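Long-range contact in group II chitinase (Ostrinia furnacalis, PDB 6JAY), which probably hydrolyses internal linkages of chitin through this family 18 glycosyl hydrolase domain, one part of a much longer chitin-binding protein: residues A[197-202]-A[209-214]. Sequence-based numbering, arbitrary orientation.
Sequences TYDYHG and GHVAPL. With JUK (2-amino-1-[(furan-2-yl)methyl]-5-oxo-3-({[(2S)-oxolan-2-yl]methyl}carbamoyl)-5H-dipyrido[1,2-a:2',3'-d]pyrimidin-1-ium), chain C.
Two arms of the long loop that follows barrel strand 192-195 fold onto each other beside the ligand site, with Tyr200 and Val211 at the centre. Tyr200 N donates a hydrogen bond to Val211 O, 3.0 Å long and bent to 150° at the hydrogen. The donor sits 32° off the carbonyl plane. Asp199 N is slightly nearer, at 2.9 Å from Val211 O, but its angle is too poor for a hydrogen bond. Asp199 OD1 lies 3.7 Å from Val211 CG2, and the same oxygen accepts hydrogen bonds from Tyr251 and Gln253. The other carboxylate oxygen, Asp199 OD2, comes 3.6 Å from O1 of JUK, so this arm of the loop borders the bound compound.

The Tyr200 side chain crosses Pro213, with CD2 3.5 Å from Pro213 CD, and its hydroxyl bonds Thr230 of helix 227-236. With CG beside the backbone N (chi1 -63°), the His201 ring turns its edge to the other arm. His210 O lies in the plane of that ring, 3.1 Å from CD2, while ND1, on the other side of CG, is hydrogen-bonded to Asp205. His210 braces its own arm: its ND1 accepts a 3.0 Å bond from Ala212 N. Ala212 CB meets Tyr198 CB at 4.0 Å.

The Tyr198 ring continues away from this arm to Tyr251, Met344 and Trp346. Thr197, Tyr198 and Asp199 belong to the MxYD motif of family 18, at the C-terminal end of a TIM-barrel strand, where the family usually has active-site residues.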
# COMPACT_ATOMS: atom_id res chain seq x y z
N THR A 197 2.25 -6.18 -0.62
CA THR A 197 3.18 -7.14 -0.02
C THR A 197 3.73 -6.61 1.31
O THR A 197 4.93 -6.45 1.51
CB THR A 197 4.29 -7.48 -1.01
OG1 THR A 197 4.63 -6.32 -1.78
CG2 THR A 197 3.84 -8.59 -1.97
N TYR A 198 2.80 -6.35 2.22
CA TYR A 198 3.12 -5.89 3.57
C TYR A 198 1.92 -6.18 4.44
O TYR A 198 0.89 -6.68 3.97
CB TYR A 198 3.52 -4.41 3.59
CG TYR A 198 2.62 -3.49 2.77
CD1 TYR A 198 1.33 -3.20 3.19
CD2 TYR A 198 3.09 -2.91 1.60
CE1 TYR A 198 0.52 -2.35 2.44
CE2 TYR A 198 2.28 -2.06 0.85
CZ TYR A 198 1.00 -1.79 1.28
OH TYR A 198 0.19 -0.95 0.55
N ASP A 199 2.06 -5.88 5.73
CA ASP A 199 1.08 -6.26 6.74
C ASP A 199 0.87 -7.78 6.78
O ASP A 199 -0.23 -8.26 7.07
CB ASP A 199 -0.25 -5.51 6.59
CG ASP A 199 -0.11 -4.03 6.86
OD1 ASP A 199 0.91 -3.62 7.46
OD2 ASP A 199 -1.02 -3.26 6.47
N TYR A 200 1.92 -8.54 6.49
CA TYR A 200 1.83 -9.99 6.68
C TYR A 200 1.70 -10.32 8.15
O TYR A 200 1.14 -11.38 8.50
CB TYR A 200 3.08 -10.67 6.15
CG TYR A 200 3.18 -10.73 4.65
CD1 TYR A 200 2.54 -11.73 3.93
CD2 TYR A 200 3.93 -9.78 3.95
CE1 TYR A 200 2.65 -11.80 2.56
CE2 TYR A 200 4.05 -9.85 2.58
CZ TYR A 200 3.40 -10.86 1.89
OH TYR A 200 3.52 -10.90 0.53
N HIS A 201 2.21 -9.45 9.02
CA HIS A 201 2.21 -9.66 10.46
C HIS A 201 1.92 -8.35 11.17
O HIS A 201 2.21 -7.27 10.65
CB HIS A 201 3.53 -10.26 10.92
CG HIS A 201 3.78 -11.61 10.33
ND1 HIS A 201 3.04 -12.71 10.69
CD2 HIS A 201 4.66 -12.03 9.39
CE1 HIS A 201 3.45 -13.76 9.99
NE2 HIS A 201 4.43 -13.37 9.19
N GLY A 202 1.37 -8.48 12.37
CA GLY A 202 0.95 -7.33 13.16
C GLY A 202 0.41 -7.81 14.48
O GLY A 202 0.37 -9.02 14.76
N GLY A 209 6.31 -10.49 14.58
CA GLY A 209 6.62 -10.96 13.24
C GLY A 209 6.97 -9.76 12.39
O GLY A 209 6.78 -8.61 12.80
N HIS A 210 7.47 -10.04 11.19
CA HIS A 210 7.88 -8.95 10.31
C HIS A 210 6.73 -8.46 9.44
O HIS A 210 6.02 -9.26 8.82
CB HIS A 210 9.07 -9.32 9.43
CG HIS A 210 9.83 -8.12 8.97
ND1 HIS A 210 9.42 -7.35 7.89
CD2 HIS A 210 10.91 -7.49 9.49
CE1 HIS A 210 10.24 -6.33 7.75
NE2 HIS A 210 11.15 -6.39 8.72
N VAL A 211 6.59 -7.13 9.37
CA VAL A 211 5.56 -6.50 8.55
C VAL A 211 5.59 -7.00 7.11
O VAL A 211 4.53 -7.12 6.47
CB VAL A 211 5.66 -4.96 8.64
CG1 VAL A 211 7.04 -4.44 8.19
CG2 VAL A 211 4.52 -4.26 7.85
N ALA A 212 6.77 -7.29 6.56
CA ALA A 212 6.90 -7.49 5.11
C ALA A 212 8.11 -8.35 4.77
O ALA A 212 9.04 -7.90 4.11
CB ALA A 212 6.98 -6.14 4.40
N PRO A 213 8.09 -9.63 5.14
CA PRO A 213 9.19 -10.52 4.75
C PRO A 213 9.27 -10.67 3.24
O PRO A 213 8.25 -10.71 2.55
CB PRO A 213 8.81 -11.86 5.38
CG PRO A 213 7.58 -11.64 6.20
CD PRO A 213 6.95 -10.36 5.72
N LEU A 214 10.50 -10.77 2.72
CA LEU A 214 10.73 -11.04 1.31
C LEU A 214 10.71 -12.54 1.02
O LEU A 214 10.01 -12.98 0.11
CB LEU A 214 12.04 -10.41 0.84
CG LEU A 214 12.46 -10.70 -0.61
CD1 LEU A 214 11.39 -10.24 -1.60
CD2 LEU A 214 13.80 -10.03 -0.92
C1 JUK C . -3.44 3.38 8.75
C10 JUK C . -6.97 -3.46 12.20
C11 JUK C . -4.84 -0.44 8.55
C12 JUK C . -4.72 -2.98 8.52
C13 JUK C . -5.17 -1.83 9.25
C14 JUK C . -5.91 -2.05 10.44
C15 JUK C . -4.55 -5.48 8.38
C16 JUK C . -5.00 -4.29 9.05
C17 JUK C . -5.71 -4.42 10.24
C18 JUK C . -4.39 -7.84 8.25
C19 JUK C . -5.50 -6.82 10.02
C2 JUK C . -2.95 4.91 8.79
C20 JUK C . -5.81 -8.13 10.59
C21 JUK C . -5.36 -9.30 9.92
C22 JUK C . -4.65 -9.15 8.74
C3 JUK C . -2.54 5.15 10.05
C4 JUK C . -3.61 3.04 10.02
C5 JUK C . -3.87 1.51 10.30
C6 JUK C . -5.65 -4.68 14.04
C7 JUK C . -5.12 -4.23 15.33
C8 JUK C . -5.45 -2.90 15.45
C9 JUK C . -6.22 -3.55 13.53
N1 JUK C . -4.31 0.93 9.03
N2 JUK C . -6.39 -0.93 11.15
N3 JUK C . -6.16 -3.29 10.93
N4 JUK C . -5.96 -5.68 10.70
N5 JUK C . -4.83 -6.73 8.92
O1 JUK C . -3.82 -5.38 7.18
O2 JUK C . -2.42 3.76 10.70
O3 JUK C . -6.11 -2.53 14.39
O4 JUK C . -5.07 -0.47 7.35